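Side-chain contacts in peptidyl-prolyl cis-trans isomerase cyclophilin-type (Toxoplasma gondii, PDB 3BO7), which probably speeds protein folding by catalysing the cis-trans isomerisation of peptide bonds before proline, and is seen here in complex with cyclosporin A: residues A[48-51]-A[55-58]; A[121-126]-A[148-153]. All coordinates share one frame; numbering follows the deposited sequence. Where two conformers were deposited one is given.

Contact 1: A[48-51]-A[55-58]; sequences FHRC and FMIQ
Gln-58 OE1 is gripped by Arg-50 and by a water. Arg-50 NH1 donates to it over 2.8 Å. The oxygen lies in the guanidinium plane, and NH1 lies nearly in line with the C=O bond (C=O...N 161°). The guanidinium and the amide stand almost perpendicular. Both chains leave with CG anti to the backbone N (chi1 179° for Arg-50) and run on extended, which brings their ends together beside the sheet. The water donates to OE1 and also bonds to His-49 NE2, so it ties the imidazole to the amide. The methyl of Met-56 sits over one face of the guanidinium, toward its rim, with CE 3.4 Å from Arg-50 NH1. Phe-55 stands next to it and turns its ring edge to Arg-50 NH2.

On the face that carries Cys-51 and Ile-57 the packing is apolar. Ile-57 CD1 reaches Phe-48 CB at 3.6 Å, the two side chains lying nearly perpendicular. Ile-57 CG1 packs on Cys-51 CB at 3.9 Å.

Gln-58 N donates to Arg-50 O over 2.7 Å. His-49 N gives a weak bond to Gln-58 O. His-49 and Arg-50 both face Gln-58, which makes a classic beta bulge.

Arg-50 NH2 and Gln-58 NE2 both bond to the backbone of the bound peptide. Modified side chains of that peptide pack on Phe-55 and Met-56. An arginine and a glutamine projecting from a hairpin, with a phenylalanine and a methionine beside them, are typical of the cyclophilin active-site groove, where cyclosporin A binds.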
loop_
_atom_site.group_PDB
_atom_site.type_symbol
_atom_site.label_atom_id
_atom_site.label_comp_id
_atom_site.label_asym_id
_atom_site.label_seq_id
_atom_site.Cartn_x
_atom_site.Cartn_y
_atom_site.Cartn_z
ATOM N N PHE A 48 0.670 3.212 -9.289
ATOM C CA PHE A 48 -0.647 2.919 -8.740
ATOM C C PHE A 48 -1.546 2.534 -9.917
ATOM O O PHE A 48 -2.066 3.398 -10.628
ATOM C CB PHE A 48 -1.193 4.107 -7.940
ATOM C CG PHE A 48 -0.515 4.304 -6.613
ATOM C CD1 PHE A 48 -1.086 3.804 -5.447
ATOM C CD2 PHE A 48 0.701 4.975 -6.526
ATOM C CE1 PHE A 48 -0.466 3.978 -4.213
ATOM C CE2 PHE A 48 1.339 5.154 -5.299
ATOM C CZ PHE A 48 0.752 4.651 -4.135
ATOM N N HIS A 49 -1.700 1.217 -10.107
ATOM C CA HIS A 49 -2.183 0.623 -11.365
ATOM C C HIS A 49 -3.670 0.310 -11.388
ATOM O O HIS A 49 -4.198 -0.104 -12.409
ATOM C CB HIS A 49 -1.413 -0.673 -11.650
ATOM C CG HIS A 49 -1.797 -1.802 -10.746
ATOM N ND1 HIS A 49 -1.228 -1.986 -9.504
ATOM C CD2 HIS A 49 -2.714 -2.785 -10.890
ATOM C CE1 HIS A 49 -1.768 -3.046 -8.929
ATOM N NE2 HIS A 49 -2.672 -3.550 -9.750
ATOM N N ARG A 50 -4.333 0.450 -10.254
ATOM C CA ARG A 50 -5.767 0.228 -10.193
ATOM C C ARG A 50 -6.393 1.272 -9.264
ATOM O O ARG A 50 -5.992 1.413 -8.106
ATOM C CB ARG A 50 -6.087 -1.208 -9.760
ATOM C CG ARG A 50 -7.582 -1.506 -9.646
ATOM C CD ARG A 50 -7.878 -3.003 -9.597
ATOM N NE ARG A 50 -9.237 -3.260 -9.122
ATOM C CZ ARG A 50 -9.556 -3.579 -7.867
ATOM N NH1 ARG A 50 -8.611 -3.700 -6.943
ATOM N NH2 ARG A 50 -10.823 -3.781 -7.531
ATOM N N CYS A 51 -7.374 1.998 -9.792
ATOM C CA CYS A 51 -7.933 3.167 -9.116
ATOM C C CYS A 51 -9.433 3.223 -9.356
ATOM O O CYS A 51 -9.884 3.419 -10.494
ATOM C CB CYS A 51 -7.250 4.450 -9.620
ATOM S SG CYS A 51 -7.797 5.990 -8.838
ATOM N N PHE A 55 -13.673 4.079 -3.648
ATOM C CA PHE A 55 -13.243 2.800 -3.119
ATOM C C PHE A 55 -11.791 2.876 -2.654
ATOM O O PHE A 55 -11.541 3.103 -1.467
ATOM C CB PHE A 55 -13.519 1.665 -4.134
ATOM C CG PHE A 55 -13.068 0.299 -3.680
ATOM C CD1 PHE A 55 -13.122 -0.068 -2.332
ATOM C CD2 PHE A 55 -12.612 -0.633 -4.614
ATOM C CE1 PHE A 55 -12.701 -1.323 -1.921
ATOM C CE2 PHE A 55 -12.195 -1.893 -4.213
ATOM C CZ PHE A 55 -12.234 -2.238 -2.864
ATOM N N MET A 56 -10.846 2.714 -3.573
ATOM C CA MET A 56 -9.421 2.705 -3.222
ATOM C C MET A 56 -8.537 2.865 -4.453
ATOM O O MET A 56 -9.011 2.786 -5.587
ATOM C CB MET A 56 -9.048 1.417 -2.470
ATOM C CG MET A 56 -9.366 0.134 -3.242
ATOM S SD MET A 56 -8.042 -0.385 -4.337
ATOM C CE MET A 56 -8.908 -0.481 -5.908
ATOM N N ILE A 57 -7.251 3.104 -4.204
ATOM C CA ILE A 57 -6.212 3.032 -5.215
ATOM C C ILE A 57 -5.210 1.968 -4.760
ATOM O O ILE A 57 -4.911 1.861 -3.567
ATOM C CB ILE A 57 -5.547 4.420 -5.473
ATOM C CG1 ILE A 57 -4.684 4.388 -6.730
ATOM C CG2 ILE A 57 -4.779 4.934 -4.239
ATOM C CD1 ILE A 57 -4.252 5.779 -7.235
ATOM N N GLN A 58 -4.710 1.186 -5.715
ATOM C CA GLN A 58 -3.891 0.013 -5.445
ATOM C C GLN A 58 -2.515 0.139 -6.091
ATOM O O GLN A 58 -2.416 0.563 -7.240
ATOM C CB GLN A 58 -4.613 -1.236 -5.963
ATOM C CG GLN A 58 -3.948 -2.563 -5.626
ATOM C CD GLN A 58 -4.677 -3.762 -6.233
ATOM O OE1 GLN A 58 -5.813 -3.649 -6.710
ATOM N NE2 GLN A 58 -4.022 -4.921 -6.209
HETATM O O HOH W 1 -5.329 -5.353 -9.407
#

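Contact 2: A[121-126]-A[148-153]; sequences ITFKSC and QWEKLE
This is an apolar packing contact with a carboxylate alongside. It joins the loop that follows strand 119-122 to the C-terminal end of helix 143-149, at one end of the cyclophilin barrel. Phe-123 and Glu-150 carry most of it. Glu-150 CB sits over the centre of the Phe-123 ring, 3.7 Å from the centroid and 4° off the ring normal. This is a CH-pi contact with the face of the ring.

The rest of the glutamate lies along the ring. Its CG is anti to the backbone N (chi1 -173°) and the chain stays extended, so it runs back over the ring toward the phenylalanine backbone. The two side chains lie alongside with their ends pointing opposite ways. The carboxylate is stacked nearly parallel to the ring, with the planes 17° apart. It ends beside the phenylalanine methylene, where Glu-150 OE1 is 3.4 Å from Phe-123 CB. At the other end of the ring, Phe-123 CZ meets Glu-150 CA at 3.6 Å and Trp-149 CB at 4.2 Å.

The chain leaves the helix through a type I turn from Trp-149 to Leu-152. Leu-152 N bonds to Trp-149 O over 3.1 Å. The indole of Trp-149 packs on Leu-18 and Ile-57, and its NE1 donates to Gln-15 O. Leu-146 of the helix also packs on Phe-123.

Glu-150 OE1 accepts a hydrogen bond from Asn-54 N, in the turn between strands 48-52 and 56-59. That bond probably helps to hold the carboxylate in place. The carboxylate is probably ionised and takes a backbone N-H from the hairpin turn, so one residue ties the helix end to both the Phe-123 ring and the turn.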
loop_
_atom_site.group_PDB
_atom_site.type_symbol
_atom_site.label_atom_id
_atom_site.label_comp_id
_atom_site.label_asym_id
_atom_site.label_seq_id
_atom_site.Cartn_x
_atom_site.Cartn_y
_atom_site.Cartn_z
ATOM N N ILE A 121 -4.791 2.036 -0.651
ATOM C CA ILE A 121 -5.198 3.090 0.265
ATOM C C ILE A 121 -6.646 3.434 -0.037
ATOM O O ILE A 121 -7.016 3.665 -1.198
ATOM C CB ILE A 121 -4.273 4.325 0.182
ATOM C CG1 ILE A 121 -2.806 3.888 0.305
ATOM C CG2 ILE A 121 -4.621 5.318 1.281
ATOM C CD1 ILE A 121 -1.788 4.966 0.033
ATOM N N THR A 122 -7.473 3.440 1.002
ATOM C CA THR A 122 -8.902 3.661 0.822
ATOM C C THR A 122 -9.220 5.109 0.472
ATOM O O THR A 122 -8.560 6.029 0.958
ATOM C CB THR A 122 -9.719 3.255 2.071
ATOM O OG1 THR A 122 -9.537 4.224 3.115
ATOM C CG2 THR A 122 -9.313 1.866 2.561
ATOM N N PHE A 123 -10.228 5.295 -0.378
ATOM C CA PHE A 123 -10.849 6.601 -0.581
ATOM C C PHE A 123 -12.040 6.773 0.375
ATOM O O PHE A 123 -12.357 7.894 0.795
ATOM C CB PHE A 123 -11.297 6.782 -2.045
ATOM C CG PHE A 123 -10.151 6.821 -3.043
ATOM C CD1 PHE A 123 -9.016 7.602 -2.808
ATOM C CD2 PHE A 123 -10.228 6.113 -4.229
ATOM C CE1 PHE A 123 -7.971 7.648 -3.732
ATOM C CE2 PHE A 123 -9.196 6.159 -5.158
ATOM C CZ PHE A 123 -8.061 6.923 -4.905
ATOM N N LYS A 124 -12.694 5.655 0.698
ATOM C CA LYS A 124 -13.788 5.645 1.670
ATOM C C LYS A 124 -13.932 4.272 2.308
ATOM O O LYS A 124 -13.217 3.335 1.951
ATOM C CB LYS A 124 -15.115 6.097 1.040
ATOM C CG LYS A 124 -16.220 6.422 2.067
ATOM C CD LYS A 124 -15.728 7.340 3.207
ATOM C CE LYS A 124 -16.616 7.234 4.442
ATOM N NZ LYS A 124 -16.082 8.034 5.576
ATOM N N SER A 125 -14.827 4.168 3.285
ATOM C CA SER A 125 -15.079 2.924 3.983
ATOM C C SER A 125 -15.350 1.764 3.037
ATOM O O SER A 125 -16.008 1.922 2.003
ATOM C CB SER A 125 -16.244 3.104 4.941
ATOM O OG SER A 125 -15.873 4.009 5.953
ATOM N N CYS A 126 -14.816 0.605 3.407
ATOM C CA CYS A 126 -15.011 -0.650 2.685
ATOM C C CYS A 126 -14.803 -1.767 3.695
ATOM O O CYS A 126 -13.907 -2.598 3.553
ATOM C CB CYS A 126 -14.035 -0.779 1.500
ATOM S SG CYS A 126 -12.332 -0.252 1.844
ATOM N N GLN A 148 -7.271 13.869 -5.121
ATOM C CA GLN A 148 -6.988 14.127 -6.533
ATOM C C GLN A 148 -6.794 12.828 -7.311
ATOM O O GLN A 148 -7.198 12.728 -8.474
ATOM C CB GLN A 148 -5.762 15.038 -6.708
ATOM C CG GLN A 148 -6.011 16.515 -6.391
ATOM C CD GLN A 148 -7.294 17.059 -7.030
ATOM O OE1 GLN A 148 -7.442 17.067 -8.255
ATOM N NE2 GLN A 148 -8.223 17.507 -6.194
ATOM N N TRP A 149 -6.169 11.838 -6.673
ATOM C CA TRP A 149 -6.018 10.523 -7.278
ATOM C C TRP A 149 -7.363 9.876 -7.553
ATOM O O TRP A 149 -7.513 9.166 -8.542
ATOM C CB TRP A 149 -5.190 9.596 -6.397
ATOM C CG TRP A 149 -3.748 9.959 -6.299
ATOM C CD1 TRP A 149 -3.100 10.984 -6.939
ATOM C CD2 TRP A 149 -2.755 9.270 -5.539
ATOM N NE1 TRP A 149 -1.771 10.984 -6.603
ATOM C CE2 TRP A 149 -1.530 9.940 -5.747
ATOM C CE3 TRP A 149 -2.782 8.153 -4.697
ATOM C CZ2 TRP A 149 -0.344 9.528 -5.142
ATOM C CZ3 TRP A 149 -1.602 7.745 -4.097
ATOM C CH2 TRP A 149 -0.399 8.429 -4.324
ATOM N N GLU A 150 -8.329 10.131 -6.672
ATOM C CA GLU A 150 -9.667 9.571 -6.784
ATOM C C GLU A 150 -10.380 10.038 -8.064
ATOM O O GLU A 150 -11.287 9.363 -8.552
ATOM C CB GLU A 150 -10.489 9.933 -5.539
ATOM C CG GLU A 150 -11.854 9.271 -5.470
ATOM C CD GLU A 150 -12.573 9.487 -4.146
ATOM O OE1 GLU A 150 -13.490 8.695 -3.843
ATOM O OE2 GLU A 150 -12.234 10.438 -3.405
ATOM N N LYS A 151 -9.938 11.179 -8.596
ATOM C CA LYS A 151 -10.543 11.832 -9.761
ATOM C C LYS A 151 -9.865 11.440 -11.069
ATOM O O LYS A 151 -10.338 11.805 -12.150
ATOM C CB LYS A 151 -10.499 13.357 -9.601
ATOM C CG LYS A 151 -11.606 13.908 -8.730
ATOM C CD LYS A 151 -11.262 15.299 -8.209
ATOM C CE LYS A 151 -12.293 15.768 -7.182
ATOM N NZ LYS A 151 -11.669 16.603 -6.108
ATOM N N LEU A 152 -8.762 10.702 -10.964
ATOM C CA LEU A 152 -8.013 10.257 -12.137
ATOM C C LEU A 152 -8.872 9.442 -13.090
ATOM O O LEU A 152 -9.627 8.557 -12.670
ATOM C CB LEU A 152 -6.782 9.440 -11.736
ATOM C CG LEU A 152 -5.529 10.184 -11.269
ATOM C CD1 LEU A 152 -4.623 9.218 -10.543
ATOM C CD2 LEU A 152 -4.799 10.831 -12.433
ATOM N N GLU A 153 -8.751 9.762 -14.376
ATOM C CA GLU A 153 -9.403 9.000 -15.424
ATOM C C GLU A 153 -8.674 7.670 -15.578
ATOM O O GLU A 153 -7.439 7.614 -15.542
ATOM C CB GLU A 153 -9.402 9.781 -16.743
ATOM C CG GLU A 153 -10.278 9.176 -17.843
ATOM C CD GLU A 153 -10.289 10.010 -19.119
ATOM O OE1 GLU A 153 -10.901 9.561 -20.119
ATOM O OE2 GLU A 153 -9.686 11.111 -19.121
#

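How the contacts relate
The centres of the two contacts are about 7 Å apart. Both segments of contact 1 precede those of contact 2 along the chain. Strands 56-59 and 119-122 are neighbours in the antiparallel sheet. Probable hydrogen bonds from Phe-123 N to Phe-55 O and from Ile-121 N to Ile-57 O join them. Cys-51 SG also packs on Trp-149 O, and the rings of Phe-48 and Trp-149 meet. The face of the hairpin 48-58 with Arg-50 and Gln-58 meets the bound peptide. Its other face, with Ile-57, packs against Phe-123 and Trp-149, linking the binding groove to the end of helix 143-149.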